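Local coordinates for protein lysyl oxidase (PDB 1W7C) that is a copper- and topaquinone-dependent amine oxidase that probably oxidises primary amines, lysyl side chains among them, at residues 63-68 with 497-502; 71-76 with 328-333. All coordinates share one frame; numbering follows the deposited sequence.

Interaction 1 (63-68 with 497-502). With CA (calcium ion), chain D; NAG (2-acetamido-2-deoxy-beta-D-glucopyranose), chain B.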
ATOM      1  N   PRO A  63      14.997  -3.647  30.765  1.00 17.22           N
ATOM      2  CA  PRO A  63      16.442  -3.838  30.821  1.00 16.69           C
ATOM      3  C   PRO A  63      17.207  -3.086  29.735  1.00 16.35           C
ATOM      4  O   PRO A  63      16.673  -2.785  28.698  1.00 17.01           O
ATOM      5  CB  PRO A  63      16.594  -5.350  30.665  1.00 21.28           C
ATOM      6  CG  PRO A  63      15.327  -5.924  31.202  1.00 21.74           C
ATOM      7  CD  PRO A  63      14.278  -4.929  30.666  1.00 19.68           C
ATOM      8  N   ASN A  64      18.462  -2.814  30.031  1.00 17.06           N
ATOM      9  CA  ASN A  64      19.355  -2.277  29.049  1.00 16.21           C
ATOM     10  C   ASN A  64      19.748  -3.371  28.051  1.00 15.28           C
ATOM     11  O   ASN A  64      19.646  -4.552  28.341  1.00 16.32           O
ATOM     12  CB  ASN A  64      20.567  -1.697  29.724  1.00 17.49           C
ATOM     13  CG  ASN A  64      20.306  -0.365  30.388  1.00 18.89           C
ATOM     14  OD1 ASN A  64      19.340   0.344  30.070  1.00 19.14           O
ATOM     15  ND2 ASN A  64      21.180  -0.040  31.341  1.00 21.62           N
ATOM     16  N   LYS A  65      20.167  -2.978  26.861  1.00 16.48           N
ATOM     17  CA  LYS A  65      20.307  -3.904  25.766  1.00 16.92           C
ATOM     18  C   LYS A  65      21.451  -4.889  25.944  1.00 16.21           C
ATOM     19  O   LYS A  65      21.255  -6.069  25.697  1.00 16.07           O
ATOM     20  CB  LYS A  65      20.421  -3.161  24.427  1.00 15.21           C
ATOM     21  CG  LYS A  65      20.551  -4.107  23.234  1.00 14.96           C
ATOM     22  CD  LYS A  65      20.464  -3.345  21.913  1.00 15.55           C
ATOM     23  CE  LYS A  65      20.567  -4.306  20.759  1.00 15.57           C
ATOM     24  NZ  LYS A  65      20.444  -3.572  19.468  1.00 14.14           N
ATOM     25  N   THR A  66      22.637  -4.429  26.350  1.00 16.82           N
ATOM     26  CA  THR A  66      23.728  -5.379  26.494  1.00 20.13           C
ATOM     27  C   THR A  66      23.407  -6.452  27.525  1.00 18.29           C
ATOM     28  O   THR A  66      23.609  -7.635  27.260  1.00 18.97           O
ATOM     29  CB  THR A  66      25.013  -4.656  26.810  1.00 24.18           C
ATOM     30  OG1 THR A  66      25.293  -3.772  25.726  1.00 24.18           O
ATOM     31  CG2 THR A  66      26.207  -5.603  26.855  1.00 28.11           C
ATOM     32  N   GLU A  67      22.807  -6.076  28.651  1.00 18.59           N
ATOM     33  CA  GLU A  67      22.472  -7.069  29.687  1.00 18.04           C
ATOM     34  C   GLU A  67      21.381  -7.984  29.170  1.00 17.01           C
ATOM     35  O   GLU A  67      21.390  -9.192  29.430  1.00 18.39           O
ATOM     36  CB  GLU A  67      22.073  -6.433  31.039  0.50 24.77           C
ATOM     37  CG  GLU A  67      20.854  -5.526  31.042  0.50 18.66           C
ATOM     38  CD  GLU A  67      20.500  -4.989  32.436  0.50 24.83           C
ATOM     39  OE1 GLU A  67      21.252  -5.266  33.419  0.50 25.43           O
ATOM     40  OE2 GLU A  67      19.453  -4.307  32.552  0.50 15.87           O
ATOM     41  N   ALA A  68      20.446  -7.465  28.387  1.00 16.12           N
ATOM     42  CA  ALA A  68      19.404  -8.305  27.805  1.00 17.43           C
ATOM     43  C   ALA A  68      20.011  -9.311  26.845  1.00 16.24           C
ATOM     44  O   ALA A  68      19.627 -10.481  26.858  1.00 16.86           O
ATOM     45  CB  ALA A  68      18.388  -7.452  27.082  1.00 18.81           C
ATOM     46  N   ASP A 497      14.825  -1.218  15.871  1.00 12.97           N
ATOM     47  CA  ASP A 497      16.191  -1.573  16.213  1.00 13.68           C
ATOM     48  C   ASP A 497      16.524  -2.896  15.530  1.00 13.91           C
ATOM     49  O   ASP A 497      16.621  -3.964  16.131  1.00 14.35           O
ATOM     50  CB  ASP A 497      16.372  -1.614  17.722  1.00 13.88           C
ATOM     51  CG  ASP A 497      17.761  -1.929  18.140  1.00 14.55           C
ATOM     52  OD1 ASP A 497      18.697  -1.898  17.268  1.00 13.85           O
ATOM     53  OD2 ASP A 497      17.994  -2.184  19.353  1.00 15.19           O
ATOM     54  N   LEU A 498      16.763  -2.781  14.232  1.00 14.16           N
ATOM     55  CA  LEU A 498      17.252  -3.878  13.398  1.00 13.39           C
ATOM     56  C   LEU A 498      18.652  -4.225  13.889  1.00 13.46           C
ATOM     57  O   LEU A 498      19.462  -3.317  14.090  1.00 12.86           O
ATOM     58  CB  LEU A 498      17.297  -3.446  11.904  1.00 14.21           C
ATOM     59  CG  LEU A 498      15.958  -3.615  11.174  1.00 14.48           C
ATOM     60  CD1 LEU A 498      15.861  -2.586  10.029  1.00 16.10           C
ATOM     61  CD2 LEU A 498      15.802  -5.009  10.643  1.00 14.56           C
ATOM     62  N   ASP A 499      18.947  -5.511  13.962  1.00 13.70           N
ATOM     63  CA  ASP A 499      20.275  -6.032  14.272  1.00 13.91           C
ATOM     64  C   ASP A 499      20.510  -7.137  13.215  1.00 14.43           C
ATOM     65  O   ASP A 499      20.213  -8.322  13.448  1.00 15.65           O
ATOM     66  CB  ASP A 499      20.334  -6.670  15.669  1.00 13.83           C
ATOM     67  CG  ASP A 499      20.418  -5.686  16.808  1.00 14.09           C
ATOM     68  OD1 ASP A 499      20.613  -4.463  16.620  1.00 15.07           O
ATOM     69  OD2 ASP A 499      20.283  -6.169  17.989  1.00 15.39           O
ATOM     70  N   VAL A 500      20.910  -6.736  12.027  1.00 14.21           N
ATOM     71  CA  VAL A 500      21.005  -7.670  10.918  1.00 14.12           C
ATOM     72  C   VAL A 500      22.328  -8.414  10.955  1.00 15.22           C
ATOM     73  O   VAL A 500      23.386  -7.819  10.808  1.00 16.49           O
ATOM     74  CB  VAL A 500      20.841  -6.936   9.563  1.00 15.36           C
ATOM     75  CG1 VAL A 500      20.842  -7.942   8.447  1.00 16.46           C
ATOM     76  CG2 VAL A 500      19.559  -6.144   9.570  1.00 16.07           C
ATOM     77  N   GLY A 501      22.262  -9.714  11.176  1.00 16.06           N
ATOM     78  CA  GLY A 501      23.479 -10.492  11.289  0.60 16.23           C
ATOM     79  C   GLY A 501      24.373  -9.940  12.374  0.60 22.49           C
ATOM     80  O   GLY A 501      25.562  -9.661  12.113  0.60 20.73           O
ATOM     81  N   GLY A 502      23.759  -9.754  13.552  0.60 19.61           N
ATOM     82  CA  GLY A 502      24.375  -9.206  14.749  1.00 19.30           C
ATOM     83  C   GLY A 502      24.093  -7.733  14.969  1.00 18.28           C
ATOM     84  O   GLY A 502      23.399  -7.099  14.168  1.00 16.23           O
TER
HETATM   85 CA    CA D 802      20.497  -2.299  15.933  1.00 13.64          CA
HETATM   86  C1  NAG B   1      21.058   1.294  31.870  1.00 25.94           C
HETATM   87  C2  NAG B   1      21.452   1.158  33.360  1.00 28.75           C
HETATM   88  C3  NAG B   1      21.595   2.498  34.100  1.00 37.48           C
HETATM   89  C4  NAG B   1      22.377   3.500  33.252  1.00 33.07           C
HETATM   90  C5  NAG B   1      21.826   3.476  31.828  1.00 34.84           C
HETATM   91  C6  NAG B   1      22.506   4.445  30.899  1.00 42.90           C
HETATM   92  C7  NAG B   1      20.797  -0.817  34.631  1.00 47.37           C
HETATM   93  C8  NAG B   1      19.691  -1.621  35.247  1.00 40.70           C
HETATM   94  N2  NAG B   1      20.456   0.316  34.027  1.00 33.68           N
HETATM   95  O3  NAG B   1      22.222   2.284  35.354  1.00 45.81           O
HETATM   96  O4  NAG B   1      22.206   4.840  33.698  1.00 40.74           O
HETATM   97  O5  NAG B   1      21.933   2.199  31.239  1.00 24.59           O
HETATM   98  O6  NAG B   1      23.822   3.995  30.734  1.00 31.50           O
HETATM   99  O7  NAG B   1      21.959  -1.221  34.709  1.00 45.34           O
HETATM  100  O   HOH W   1      22.360  -2.690  14.433  1.00 13.86           O
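K65 reaches from the first turn of its helix to the carboxylates of D497 and D499, a worked example of a lysine used as second shell to a metal site. With CG anti to the backbone N (chi1 -179°) and every later torsion extended, its chain crosses to the aspartates, whose side chains come from the opposite direction. NZ lies 2.8 Å from D497 OD2, on the syn side but 21° out of the carboxylate plane, with only a weak bond at 3.3 Å to D497 OD1. On D499 it straddles the carboxylate, lying 3.0 Å from OD1 and 3.0 Å from OD2, each through its syn lone pair.

The inner oxygens have a second task. D497 OD1 and D499 OD1 each bind the calcium ion at 2.3 Å, the backbone carbonyl L498 O binds at 2.4 Å, and a water, D643 OD1 and I644 O complete six ligands. D643 repeats the pattern, its OD2 forming a salt bridge with K65 NZ. Calcium and ammonium together probably offset the negative charge of D497, D499 and D643. Replacing K65 by an alanine removes the ammonium, which would probably leave D497 OD2 and both oxygens of D499 without this partner and the carboxylates freer to turn about the metal.

At the N-cap position, N64 carries the N-linked sugar on ND2. Through K65 the start of helix 65-73 reaches the end of strand 488-498, with Y333 of the neighbouring strand 329-344 packed against K65, D497 and D499 and the loop residue H607 touching K65 and D497.

Interaction 2 (71-76 with 328-333)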
ATOM      1  N   TYR A  71      21.830 -12.137  28.546  1.00 18.35           N
ATOM      2  CA  TYR A  71      20.834 -13.087  29.020  1.00 17.48           C
ATOM      3  C   TYR A  71      20.267 -13.972  27.898  1.00 16.23           C
ATOM      4  O   TYR A  71      20.182 -15.180  28.032  1.00 18.64           O
ATOM      5  CB  TYR A  71      19.700 -12.331  29.736  1.00 17.03           C
ATOM      6  CG  TYR A  71      18.533 -13.200  30.074  1.00 17.37           C
ATOM      7  CD1 TYR A  71      18.638 -14.194  31.035  1.00 17.66           C
ATOM      8  CD2 TYR A  71      17.320 -13.023  29.444  1.00 17.32           C
ATOM      9  CE1 TYR A  71      17.590 -15.016  31.344  1.00 22.69           C
ATOM     10  CE2 TYR A  71      16.242 -13.832  29.754  1.00 18.47           C
ATOM     11  CZ  TYR A  71      16.381 -14.842  30.681  1.00 18.17           C
ATOM     12  OH  TYR A  71      15.321 -15.621  30.957  1.00 21.00           O
ATOM     13  N   LEU A  72      19.861 -13.363  26.787  1.00 17.76           N
ATOM     14  CA  LEU A  72      19.221 -14.099  25.700  1.00 19.02           C
ATOM     15  C   LEU A  72      20.153 -15.032  24.969  1.00 17.89           C
ATOM     16  O   LEU A  72      19.733 -16.116  24.567  1.00 18.61           O
ATOM     17  CB  LEU A  72      18.635 -13.125  24.667  1.00 17.08           C
ATOM     18  CG  LEU A  72      17.503 -12.232  25.187  1.00 17.40           C
ATOM     19  CD1 LEU A  72      17.127 -11.211  24.136  1.00 18.86           C
ATOM     20  CD2 LEU A  72      16.280 -13.030  25.603  1.00 19.65           C
ATOM     21  N   ASP A  73      21.409 -14.600  24.803  1.00 19.05           N
ATOM     22  CA  ASP A  73      22.330 -15.226  23.857  1.00 18.93           C
ATOM     23  C   ASP A  73      23.549 -15.909  24.481  1.00 22.09           C
ATOM     24  O   ASP A  73      24.151 -16.767  23.842  1.00 23.25           O
ATOM     25  CB  ASP A  73      22.851 -14.186  22.865  1.00 19.30           C
ATOM     26  CG  ASP A  73      21.805 -13.663  21.935  1.00 20.02           C
ATOM     27  OD1 ASP A  73      20.690 -14.269  21.802  1.00 23.76           O
ATOM     28  OD2 ASP A  73      22.095 -12.667  21.263  1.00 23.87           O
ATOM     29  N   GLU A  74      23.922 -15.484  25.688  1.00 17.49           N
ATOM     30  CA  GLU A  74      25.199 -15.882  26.312  1.00 19.83           C
ATOM     31  C   GLU A  74      25.036 -16.391  27.750  1.00 20.52           C
ATOM     32  O   GLU A  74      25.958 -16.320  28.555  1.00 22.96           O
ATOM     33  CB  GLU A  74      26.243 -14.736  26.223  1.00 22.49           C
ATOM     34  CG  GLU A  74      26.577 -14.320  24.774  1.00 27.85           C
ATOM     35  CD  GLU A  74      27.553 -13.167  24.659  1.00 54.42           C
ATOM     36  OE1 GLU A  74      28.164 -12.779  25.671  1.00 51.67           O
ATOM     37  OE2 GLU A  74      27.715 -12.643  23.537  1.00 94.84           O
ATOM     38  N   ASP A  75      23.872 -16.934  28.076  1.00 20.01           N
ATOM     39  CA  ASP A  75      23.679 -17.606  29.377  1.00 18.86           C
ATOM     40  C   ASP A  75      23.876 -16.619  30.546  1.00 19.04           C
ATOM     41  O   ASP A  75      24.319 -16.994  31.613  1.00 21.17           O
ATOM     42  CB  ASP A  75      24.630 -18.806  29.546  1.00 22.93           C
ATOM     43  CG  ASP A  75      24.337 -19.958  28.578  1.00 29.78           C
ATOM     44  OD1 ASP A  75      23.190 -20.135  28.155  1.00 27.06           O
ATOM     45  OD2 ASP A  75      25.238 -20.717  28.170  1.00 50.68           O
ATOM     46  N   GLY A  76      23.578 -15.356  30.324  1.00 20.67           N
ATOM     47  CA  GLY A  76      23.733 -14.337  31.358  1.00 21.04           C
ATOM     48  C   GLY A  76      22.655 -14.412  32.438  1.00 20.58           C
ATOM     49  O   GLY A  76      21.644 -15.115  32.313  1.00 20.37           O
ATOM     50  N   GLY A 328      15.577 -18.805  13.438  1.00 17.69           N
ATOM     51  CA  GLY A 328      16.561 -18.958  14.507  1.00 19.46           C
ATOM     52  C   GLY A 328      17.553 -17.822  14.676  1.00 18.93           C
ATOM     53  O   GLY A 328      18.454 -17.931  15.489  1.00 25.22           O
ATOM     54  N   GLU A 329      17.396 -16.742  13.914  1.00 16.30           N
ATOM     55  CA  GLU A 329      18.275 -15.604  14.041  1.00 17.67           C
ATOM     56  C   GLU A 329      17.475 -14.350  14.370  1.00 16.71           C
ATOM     57  O   GLU A 329      16.458 -14.073  13.724  1.00 15.79           O
ATOM     58  CB  GLU A 329      19.062 -15.357  12.737  1.00 17.74           C
ATOM     59  CG  GLU A 329      19.942 -16.533  12.295  1.00 19.80           C
ATOM     60  CD  GLU A 329      20.774 -16.180  11.072  1.00 20.98           C
ATOM     61  OE1 GLU A 329      20.302 -16.375   9.948  1.00 24.67           O
ATOM     62  OE2 GLU A 329      21.885 -15.632  11.224  1.00 23.86           O
ATOM     63  N   ARG A 330      17.942 -13.564  15.340  1.00 15.66           N
ATOM     64  CA  ARG A 330      17.328 -12.287  15.630  1.00 15.03           C
ATOM     65  C   ARG A 330      17.563 -11.332  14.462  1.00 14.27           C
ATOM     66  O   ARG A 330      18.690 -11.150  14.036  1.00 15.69           O
ATOM     67  CB  ARG A 330      17.955 -11.664  16.873  1.00 15.59           C
ATOM     68  CG  ARG A 330      17.375 -10.350  17.258  1.00 15.12           C
ATOM     69  CD  ARG A 330      18.053  -9.688  18.465  1.00 16.16           C
ATOM     70  NE  ARG A 330      18.011 -10.639  19.573  1.00 16.91           N
ATOM     71  CZ  ARG A 330      19.020 -11.379  20.039  1.00 16.85           C
ATOM     72  NH1 ARG A 330      20.269 -11.164  19.671  1.00 17.62           N
ATOM     73  NH2 ARG A 330      18.752 -12.309  20.941  1.00 18.81           N
ATOM     74  N   ILE A 331      16.487 -10.734  13.985  1.00 14.04           N
ATOM     75  CA  ILE A 331      16.567  -9.620  13.045  1.00 14.29           C
ATOM     76  C   ILE A 331      16.266  -8.261  13.669  1.00 14.33           C
ATOM     77  O   ILE A 331      16.775  -7.264  13.189  1.00 14.48           O
ATOM     78  CB  ILE A 331      15.711  -9.852  11.794  1.00 16.90           C
ATOM     79  CG1 ILE A 331      14.231  -9.989  12.107  1.00 16.73           C
ATOM     80  CG2 ILE A 331      16.233 -11.037  10.974  1.00 19.03           C
ATOM     81  CD1 ILE A 331      13.345  -9.753  10.930  1.00 17.99           C
ATOM     82  N   VAL A 332      15.447  -8.238  14.722  1.00 14.31           N
ATOM     83  CA  VAL A 332      15.085  -6.955  15.360  1.00 14.58           C
ATOM     84  C   VAL A 332      15.088  -7.177  16.885  1.00 14.53           C
ATOM     85  O   VAL A 332      14.358  -8.017  17.397  1.00 15.56           O
ATOM     86  CB  VAL A 332      13.665  -6.474  14.921  1.00 13.69           C
ATOM     87  CG1 VAL A 332      13.244  -5.236  15.735  1.00 16.25           C
ATOM     88  CG2 VAL A 332      13.593  -6.219  13.443  1.00 15.05           C
ATOM     89  N   TYR A 333      15.902  -6.386  17.580  1.00 13.92           N
ATOM     90  CA  TYR A 333      15.938  -6.444  19.028  1.00 14.47           C
ATOM     91  C   TYR A 333      14.662  -5.863  19.648  1.00 13.57           C
ATOM     92  O   TYR A 333      14.063  -6.473  20.527  1.00 14.08           O
ATOM     93  CB  TYR A 333      17.199  -5.768  19.597  1.00 14.29           C
ATOM     94  CG  TYR A 333      17.105  -5.701  21.128  1.00 14.34           C
ATOM     95  CD1 TYR A 333      17.263  -6.841  21.890  1.00 16.69           C
ATOM     96  CD2 TYR A 333      16.818  -4.506  21.786  1.00 14.82           C
ATOM     97  CE1 TYR A 333      17.092  -6.806  23.269  1.00 16.39           C
ATOM     98  CE2 TYR A 333      16.653  -4.448  23.149  1.00 16.34           C
ATOM     99  CZ  TYR A 333      16.795  -5.615  23.889  1.00 15.48           C
ATOM    100  OH  TYR A 333      16.600  -5.597  25.237  1.00 16.53           O
TER
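D73 and R330 supply the charged part of this contact, a two-pronged salt bridge between the end of a helix and the start of a strand. The guanidinium meets the carboxylate end-on: R330 NH1 gives a hydrogen bond of 2.9 Å to D73 OD2 through that oxygen's syn lone pair, and R330 NH2 gives another of 2.9 Å to D73 OD1. The second is the straighter, at 167°, although it reaches its oxygen from out of the carboxylate plane. Both acceptors lie close to the guanidinium plane, and the two flat groups are 29° from coplanar. The arginine chain is extended as far as CD and then bends at chi3 (-55°), which turns the twin nitrogens to the aspartate. Its third nitrogen, NE, forms a salt bridge with D323 OD2 of strand 318-326, so the guanidinium is held by two acidic residues and has little freedom to rotate.

Beyond R330 the strand is irregular. I331 and V332 both face I324 on the antiparallel strand 318-326, forming a classic beta bulge, and the chain turns corners at I331 and Y333.

Van der Waals contacts are carried by L72, whose side chain crosses that of R330 at about a right angle. Its CD1 lies 3.7 Å from R330 NH2, approaching the guanidinium obliquely. The same methyl makes an apolar contact at the edge of the Y333 ring, 4.5 Å from CE1. The phenol oxygen of that ring is hydrogen-bonded to W21 NE1, while A68 and L69 of the helix also pack against Y333.

In the fold
Interactions 1 and 2 show how one short helix can be secured along its length. Both use helix 65-73, from the N2 domain, and both reach the enzyme domain, on the neighbouring antiparallel strands 488-498 and 329-344; their centres are 8 Å apart. In chain order the helix segments 63-68 and 71-76 come first, then 328-333, then 497-502, so the chain span of interaction 2 lies within that of interaction 1. The two strand segments are themselves joined by probable backbone hydrogen bonds, D499 N to I331 O and D497 O to Y333 N. The arrangement docks the small domain on the large one beside a calcium site.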